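Local coordinates for protein 4-hydroxybutyrate coenzyme A transferase (Shewanella oneidensis, PDB 2OAS) that probably transfers coenzyme A between acyl-CoA thioesters and small carboxylic acids such as acetate or 4-hydroxybutyrate, at residues Pro31-Asp36 with Tyr172-Ser177; Ile116-Pro121 with Ile146-Asn151. One frame throughout, in Å; residues are numbered along the deposited sequence.

Contact 1 (Pro31-Asp36 with Tyr172-Ser177); sequences PKVLLD and YEQSAS
Val33 and Leu34, in the first turn of helix 32-41, meet Tyr172, Gln174 and Ala176 in a small apolar contact near the protein surface, where the helix packs against the end of strand 170-173 and the loop after it. No hydrogen bond crosses it, and about 172 Å² is buried.

Val33 has the largest share, with its two methyls divided between different partners. CG1, anti to the backbone N (chi1 -180°), reaches the edge of the Tyr172 ring near its plane, 3.7 Å from CE2. CG2, the other branch, meets Ala176 CB at 3.7 Å. The side chains of Val33 and Tyr172 cross at about a right angle, while Leu34 adds a looser touch, its CD1 4.3 Å from Tyr172 CD2.

Gln174, its chain extended beyond CG, crosses Val33 at a slant and brings OE1 to 4.1 Å from Val33 CG1. The Tyr172 hydroxyl donates to Gln174 OE1 at 2.6 Å (OH to OE1), the amide oxygen lying at the ring edge and in its plane; this bond probably helps to hold the amide oxygen near Val33 CG1. Replacing Tyr172 by an alanine would probably leave Gln174 OE1 without this donor and open a gap beside Val33 CG1.

Ala9 of helix 9-13 touches Val33, Leu34 and Tyr172, and strand 145-150 adjoins strand 170-173 in the sheet, so the contact has helix 9-13 and strand 145-150 as its neighbours.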
ATOM      1  N   PRO A  31      28.988  -6.275   8.738  1.00 34.65           N
ATOM      2  CA  PRO A  31      30.262  -6.921   9.051  1.00 34.42           C
ATOM      3  C   PRO A  31      31.452  -6.236   8.410  1.00 34.44           C
ATOM      4  O   PRO A  31      32.103  -6.803   7.532  1.00 34.50           O
ATOM      5  CB  PRO A  31      30.072  -8.345   8.518  1.00 35.43           C
ATOM      6  CG  PRO A  31      28.583  -8.524   8.449  1.00 34.94           C
ATOM      7  CD  PRO A  31      28.134  -7.179   7.937  1.00 35.06           C
ATOM      8  N   LYS A  32      31.738  -5.024   8.865  1.00 34.68           N
ATOM      9  CA  LYS A  32      32.854  -4.243   8.343  1.00 35.04           C
ATOM     10  C   LYS A  32      34.174  -5.026   8.314  1.00 33.14           C
ATOM     11  O   LYS A  32      34.903  -4.994   7.321  1.00 32.86           O
ATOM     12  CB  LYS A  32      33.030  -2.976   9.186  1.00 36.94           C
ATOM     13  CG  LYS A  32      34.030  -1.983   8.599  1.00 38.99           C
ATOM     14  CD  LYS A  32      34.233  -0.777   9.504  1.00 40.51           C
ATOM     15  CE  LYS A  32      35.245   0.170   8.892  1.00 42.04           C
ATOM     16  NZ  LYS A  32      36.502  -0.558   8.568  1.00 43.55           N
ATOM     17  N   VAL A  33      34.475  -5.721   9.405  1.00 31.29           N
ATOM     18  CA  VAL A  33      35.705  -6.492   9.500  1.00 30.46           C
ATOM     19  C   VAL A  33      35.825  -7.487   8.360  1.00 30.77           C
ATOM     20  O   VAL A  33      36.898  -7.670   7.788  1.00 34.67           O
ATOM     21  CB  VAL A  33      35.775  -7.282  10.824  1.00 29.32           C
ATOM     22  CG1 VAL A  33      37.066  -8.071  10.890  1.00 28.82           C
ATOM     23  CG2 VAL A  33      35.685  -6.344  11.996  1.00 29.11           C
ATOM     24  N   LEU A  34      34.718  -8.135   8.031  1.00 29.47           N
ATOM     25  CA  LEU A  34      34.698  -9.121   6.962  1.00 28.24           C
ATOM     26  C   LEU A  34      34.582  -8.458   5.607  1.00 28.22           C
ATOM     27  O   LEU A  34      35.222  -8.881   4.658  1.00 30.61           O
ATOM     28  CB  LEU A  34      33.529 -10.087   7.168  1.00 25.27           C
ATOM     29  CG  LEU A  34      33.830 -11.524   7.616  1.00 24.99           C
ATOM     30  CD1 LEU A  34      34.979 -11.559   8.602  1.00 22.19           C
ATOM     31  CD2 LEU A  34      32.554 -12.147   8.231  1.00 25.13           C
ATOM     32  N   LEU A  35      33.770  -7.416   5.515  1.00 27.86           N
ATOM     33  CA  LEU A  35      33.583  -6.739   4.247  1.00 29.27           C
ATOM     34  C   LEU A  35      34.875  -6.060   3.784  1.00 30.68           C
ATOM     35  O   LEU A  35      35.108  -5.940   2.588  1.00 30.27           O
ATOM     36  CB  LEU A  35      32.413  -5.736   4.339  1.00 25.80           C
ATOM     37  CG  LEU A  35      30.963  -6.273   4.439  1.00 23.24           C
ATOM     38  CD1 LEU A  35      30.009  -5.113   4.563  1.00 21.25           C
ATOM     39  CD2 LEU A  35      30.583  -7.124   3.235  1.00 21.53           C
ATOM     40  N   ASP A  36      35.725  -5.632   4.715  1.00 32.80           N
ATOM     41  CA  ASP A  36      36.987  -5.007   4.313  1.00 33.88           C
ATOM     42  C   ASP A  36      37.903  -6.075   3.749  1.00 33.93           C
ATOM     43  O   ASP A  36      38.670  -5.811   2.831  1.00 35.52           O
ATOM     44  CB  ASP A  36      37.677  -4.296   5.483  1.00 32.32           C
ATOM     45  CG  ASP A  36      37.022  -2.956   5.822  1.00 33.18           C
ATOM     46  OD1 ASP A  36      36.140  -2.506   5.058  1.00 33.34           O
ATOM     47  OD2 ASP A  36      37.396  -2.348   6.847  1.00 33.60           O
ATOM     48  N   TYR A 172      35.495 -16.079  12.139  1.00 34.00           N
ATOM     49  CA  TYR A 172      36.661 -15.273  12.492  1.00 34.47           C
ATOM     50  C   TYR A 172      36.272 -14.413  13.688  1.00 35.26           C
ATOM     51  O   TYR A 172      35.253 -13.721  13.666  1.00 34.47           O
ATOM     52  CB  TYR A 172      37.104 -14.368  11.339  1.00 33.80           C
ATOM     53  CG  TYR A 172      38.151 -13.353  11.759  1.00 33.16           C
ATOM     54  CD1 TYR A 172      39.408 -13.764  12.234  1.00 34.29           C
ATOM     55  CD2 TYR A 172      37.870 -11.985  11.741  1.00 33.20           C
ATOM     56  CE1 TYR A 172      40.356 -12.839  12.684  1.00 32.44           C
ATOM     57  CE2 TYR A 172      38.811 -11.050  12.190  1.00 34.87           C
ATOM     58  CZ  TYR A 172      40.045 -11.485  12.662  1.00 35.18           C
ATOM     59  OH  TYR A 172      40.941 -10.562  13.137  1.00 36.25           O
ATOM     60  N   GLU A 173      37.095 -14.441  14.726  1.00 35.29           N
ATOM     61  CA  GLU A 173      36.772 -13.692  15.925  1.00 36.69           C
ATOM     62  C   GLU A 173      37.694 -12.537  16.289  1.00 35.98           C
ATOM     63  O   GLU A 173      38.906 -12.703  16.372  1.00 35.41           O
ATOM     64  CB  GLU A 173      36.701 -14.646  17.107  1.00 38.55           C
ATOM     65  CG  GLU A 173      36.406 -13.970  18.430  1.00 43.45           C
ATOM     66  CD  GLU A 173      36.457 -14.944  19.595  1.00 45.57           C
ATOM     67  OE1 GLU A 173      37.566 -15.460  19.881  1.00 49.40           O
ATOM     68  OE2 GLU A 173      35.401 -15.194  20.211  1.00 45.01           O
ATOM     69  N   GLN A 174      37.100 -11.367  16.506  1.00 35.00           N
ATOM     70  CA  GLN A 174      37.852 -10.199  16.924  1.00 35.43           C
ATOM     71  C   GLN A 174      36.884  -9.118  17.406  1.00 34.91           C
ATOM     72  O   GLN A 174      35.791  -8.975  16.872  1.00 35.19           O
ATOM     73  CB  GLN A 174      38.752  -9.682  15.795  1.00 36.33           C
ATOM     74  CG  GLN A 174      38.191  -8.540  14.990  1.00 38.28           C
ATOM     75  CD  GLN A 174      39.278  -7.653  14.407  1.00 37.39           C
ATOM     76  OE1 GLN A 174      40.106  -8.099  13.610  1.00 37.16           O
ATOM     77  NE2 GLN A 174      39.276  -6.393  14.802  1.00 37.18           N
ATOM     78  N   SER A 175      37.262  -8.399  18.459  1.00 34.74           N
ATOM     79  CA  SER A 175      36.427  -7.331  18.985  1.00 35.14           C
ATOM     80  C   SER A 175      36.584  -6.127  18.081  1.00 36.36           C
ATOM     81  O   SER A 175      37.704  -5.701  17.777  1.00 36.31           O
ATOM     82  CB  SER A 175      36.853  -6.940  20.405  1.00 35.49           C
ATOM     83  OG  SER A 175      36.529  -7.941  21.348  1.00 37.02           O
ATOM     84  N   ALA A 176      35.462  -5.578  17.638  1.00 36.27           N
ATOM     85  CA  ALA A 176      35.482  -4.414  16.773  1.00 36.70           C
ATOM     86  C   ALA A 176      34.430  -3.445  17.266  1.00 38.77           C
ATOM     87  O   ALA A 176      33.550  -3.810  18.046  1.00 36.09           O
ATOM     88  CB  ALA A 176      35.195  -4.821  15.346  1.00 35.28           C
ATOM     89  N   SER A 177      34.520  -2.207  16.797  1.00 41.64           N
ATOM     90  CA  SER A 177      33.574  -1.173  17.194  1.00 43.09           C
ATOM     91  C   SER A 177      32.301  -1.234  16.365  1.00 43.06           C
ATOM     92  O   SER A 177      32.339  -1.529  15.172  1.00 41.96           O
ATOM     93  CB  SER A 177      34.207   0.205  17.017  1.00 44.07           C
ATOM     94  OG  SER A 177      34.527   0.437  15.660  1.00 45.99           O
TER

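Contact 2 (Ile116-Pro121 with Ile146-Asn151); sequences IQVSPP and IIAHIN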
ATOM      1  N   ILE A 116      27.751 -12.325   8.142  1.00 26.86           N
ATOM      2  CA  ILE A 116      27.086 -11.784   9.310  1.00 26.18           C
ATOM      3  C   ILE A 116      28.009 -11.520  10.486  1.00 25.52           C
ATOM      4  O   ILE A 116      29.125 -12.015  10.533  1.00 26.07           O
ATOM      5  CB  ILE A 116      25.953 -12.726   9.762  1.00 25.44           C
ATOM      6  CG1 ILE A 116      26.527 -14.066  10.206  1.00 24.99           C
ATOM      7  CG2 ILE A 116      25.015 -12.983   8.613  1.00 22.92           C
ATOM      8  CD1 ILE A 116      25.471 -15.032  10.685  1.00 26.74           C
ATOM      9  N   GLN A 117      27.529 -10.720  11.428  1.00 26.51           N
ATOM     10  CA  GLN A 117      28.280 -10.386  12.628  1.00 26.62           C
ATOM     11  C   GLN A 117      27.457 -10.829  13.838  1.00 28.66           C
ATOM     12  O   GLN A 117      26.332 -10.349  14.028  1.00 28.69           O
ATOM     13  CB  GLN A 117      28.503  -8.887  12.710  1.00 26.28           C
ATOM     14  CG  GLN A 117      29.431  -8.503  13.840  1.00 28.02           C
ATOM     15  CD  GLN A 117      29.734  -7.037  13.876  1.00 28.18           C
ATOM     16  OE1 GLN A 117      30.579  -6.588  14.640  1.00 29.86           O
ATOM     17  NE2 GLN A 117      29.045  -6.271  13.039  1.00 30.02           N
ATOM     18  N   VAL A 118      28.004 -11.724  14.659  1.00 28.64           N
ATOM     19  CA  VAL A 118      27.277 -12.210  15.841  1.00 27.86           C
ATOM     20  C   VAL A 118      28.033 -12.118  17.153  1.00 27.94           C
ATOM     21  O   VAL A 118      29.247 -11.899  17.191  1.00 26.88           O
ATOM     22  CB  VAL A 118      26.853 -13.686  15.699  1.00 26.97           C
ATOM     23  CG1 VAL A 118      25.963 -13.890  14.479  1.00 27.67           C
ATOM     24  CG2 VAL A 118      28.091 -14.566  15.616  1.00 26.82           C
ATOM     25  N   SER A 119      27.304 -12.303  18.245  1.00 29.76           N
ATOM     26  CA  SER A 119      27.921 -12.284  19.563  1.00 29.70           C
ATOM     27  C   SER A 119      28.554 -13.650  19.728  1.00 28.77           C
ATOM     28  O   SER A 119      28.155 -14.603  19.075  1.00 28.74           O
ATOM     29  CB  SER A 119      26.882 -12.052  20.647  1.00 27.45           C
ATOM     30  OG  SER A 119      25.801 -12.941  20.481  1.00 31.92           O
ATOM     31  N   PRO A 120      29.571 -13.754  20.581  1.00 29.19           N
ATOM     32  CA  PRO A 120      30.216 -15.047  20.775  1.00 30.34           C
ATOM     33  C   PRO A 120      29.238 -16.128  21.216  1.00 30.90           C
ATOM     34  O   PRO A 120      28.236 -15.856  21.870  1.00 29.11           O
ATOM     35  CB  PRO A 120      31.278 -14.744  21.826  1.00 31.10           C
ATOM     36  CG  PRO A 120      30.657 -13.646  22.616  1.00 31.20           C
ATOM     37  CD  PRO A 120      30.094 -12.763  21.537  1.00 29.44           C
ATOM     38  N   PRO A 121      29.510 -17.372  20.837  1.00 32.12           N
ATOM     39  CA  PRO A 121      28.636 -18.482  21.214  1.00 33.96           C
ATOM     40  C   PRO A 121      28.611 -18.693  22.721  1.00 34.84           C
ATOM     41  O   PRO A 121      29.611 -18.454  23.400  1.00 34.35           O
ATOM     42  CB  PRO A 121      29.267 -19.663  20.487  1.00 34.38           C
ATOM     43  CG  PRO A 121      30.736 -19.302  20.501  1.00 33.93           C
ATOM     44  CD  PRO A 121      30.671 -17.855  20.068  1.00 33.08           C
ATOM     45  N   ILE A 146      27.346 -19.940   5.456  1.00 32.18           N
ATOM     46  CA  ILE A 146      27.393 -18.714   6.248  1.00 31.38           C
ATOM     47  C   ILE A 146      28.798 -18.407   6.766  1.00 29.94           C
ATOM     48  O   ILE A 146      29.494 -19.290   7.247  1.00 28.40           O
ATOM     49  CB  ILE A 146      26.422 -18.787   7.452  1.00 31.70           C
ATOM     50  CG1 ILE A 146      24.980 -18.897   6.952  1.00 29.42           C
ATOM     51  CG2 ILE A 146      26.560 -17.549   8.316  1.00 31.00           C
ATOM     52  CD1 ILE A 146      23.994 -19.261   8.035  1.00 27.94           C
ATOM     53  N   ILE A 147      29.212 -17.149   6.632  1.00 28.86           N
ATOM     54  CA  ILE A 147      30.518 -16.697   7.099  1.00 28.06           C
ATOM     55  C   ILE A 147      30.230 -15.663   8.190  1.00 29.14           C
ATOM     56  O   ILE A 147      29.749 -14.572   7.915  1.00 30.42           O
ATOM     57  CB  ILE A 147      31.322 -16.085   5.948  1.00 28.88           C
ATOM     58  CG1 ILE A 147      31.686 -17.196   4.956  1.00 29.41           C
ATOM     59  CG2 ILE A 147      32.586 -15.393   6.476  1.00 27.66           C
ATOM     60  CD1 ILE A 147      32.359 -16.691   3.697  1.00 31.51           C
ATOM     61  N   ALA A 148      30.516 -16.031   9.428  1.00 28.40           N
ATOM     62  CA  ALA A 148      30.239 -15.190  10.572  1.00 30.02           C
ATOM     63  C   ALA A 148      31.447 -14.549  11.219  1.00 29.45           C
ATOM     64  O   ALA A 148      32.526 -15.130  11.306  1.00 29.75           O
ATOM     65  CB  ALA A 148      29.483 -16.002  11.639  1.00 29.08           C
ATOM     66  N   HIS A 149      31.241 -13.343  11.703  1.00 28.17           N
ATOM     67  CA  HIS A 149      32.299 -12.645  12.361  1.00 28.63           C
ATOM     68  C   HIS A 149      31.880 -12.561  13.813  1.00 27.07           C
ATOM     69  O   HIS A 149      30.871 -11.944  14.138  1.00 27.25           O
ATOM     70  CB  HIS A 149      32.468 -11.261  11.727  1.00 27.61           C
ATOM     71  CG  HIS A 149      33.060 -10.254  12.647  1.00 28.99           C
ATOM     72  ND1 HIS A 149      34.172 -10.518  13.414  1.00 28.99           N
ATOM     73  CD2 HIS A 149      32.665  -8.999  12.965  1.00 30.37           C
ATOM     74  CE1 HIS A 149      34.436  -9.469  14.175  1.00 29.82           C
ATOM     75  NE2 HIS A 149      33.537  -8.533  13.921  1.00 30.46           N
ATOM     76  N   ILE A 150      32.630 -13.222  14.682  1.00 28.20           N
ATOM     77  CA  ILE A 150      32.315 -13.209  16.099  1.00 29.79           C
ATOM     78  C   ILE A 150      32.897 -11.981  16.776  1.00 30.20           C
ATOM     79  O   ILE A 150      34.119 -11.805  16.849  1.00 31.34           O
ATOM     80  CB  ILE A 150      32.840 -14.460  16.793  1.00 30.38           C
ATOM     81  CG1 ILE A 150      32.195 -15.695  16.158  1.00 29.77           C
ATOM     82  CG2 ILE A 150      32.558 -14.364  18.295  1.00 31.06           C
ATOM     83  CD1 ILE A 150      32.673 -17.007  16.726  1.00 31.17           C
ATOM     84  N   ASN A 151      32.009 -11.137  17.285  1.00 29.93           N
ATOM     85  CA  ASN A 151      32.417  -9.902  17.932  1.00 29.04           C
ATOM     86  C   ASN A 151      31.886  -9.788  19.332  1.00 28.31           C
ATOM     87  O   ASN A 151      30.686  -9.667  19.527  1.00 25.87           O
ATOM     88  CB  ASN A 151      31.923  -8.713  17.115  1.00 27.43           C
ATOM     89  CG  ASN A 151      32.314  -7.389  17.722  1.00 26.22           C
ATOM     90  OD1 ASN A 151      33.050  -7.333  18.712  1.00 25.13           O
ATOM     91  ND2 ASN A 151      31.831  -6.310  17.121  1.00 25.52           N
TER
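Gln117 and His149, paired on neighbouring parallel strands, lie side by side and point the same way, with amide and ring planes 30° apart. Gln117 CG comes obliquely to the imidazole, 3.4 Å from His149 CD2. With CG trans to the backbone N (chi1 -172°) and the chain extended beyond it, the glutamine reaches along to Asn151, whose ND2 donates to Gln117 OE1 at 2.8 Å. The bond is fairly straight, 165° at the hydrogen, and the two amides are nearly coplanar. Each buried amide has further partners: Gln117 NE2 bonds to the Ala29 carbonyl, and Asn151 OD1 accepts from the backbone N of Gln153 and Ala176. These bonds fix which way both amides are turned.

The opposite face of the sheet is apolar. Ile116 CD1 packs on Ile146 CG2 at 3.6 Å, the two side chains crossing at a slant, while Ile116 CG1 lies against the methyl of Ala148. Farther along, Val118 CG2 approaches Ile150 CG1 more loosely. Past the strand end, Pro120 and Pro121 lie over Ile150: Ile150 CG2 is 3.5 Å from Pro120 CA, and Ile150 CD1 meets Pro121 CD. Cys140 of helix 136-142 covers Ile116 and Ile146 on this face.

The backbones are joined by four hydrogen bonds: Ile116 N to Ile147 O, His149 N to Ile116 O, Val118 N to His149 O, and Asn151 N to Val118 O at 2.9 Å. With helix 136-142 between strands 113-118 and 145-150 in sequence, the arrangement is a beta-alpha-beta crossover within the parallel, Rossmann-like sheet of the N-terminal domain.

Overall arrangement
Contacts 1 and 2 have centres about 9 Å apart and meet through the sheet, in which strands 170-173 and 145-150 are neighbours. Two probable backbone hydrogen bonds tie them: Ile150 N to Tyr172 O at 2.9 Å, and Gln174 N to Ile150 O at 3.0 Å. His149 belongs to both surroundings, flanking Gln117 in contact 2 while its ring meets Val33 and its CB meets Leu34 of contact 1. Along the chain, 116-121 and 146-151 both fall between the two segments of contact 1. The centre of each contact lies about 22 Å from the centre of the chain, away from the annotated coenzyme A sites, including Glu233, where CoA binds covalently.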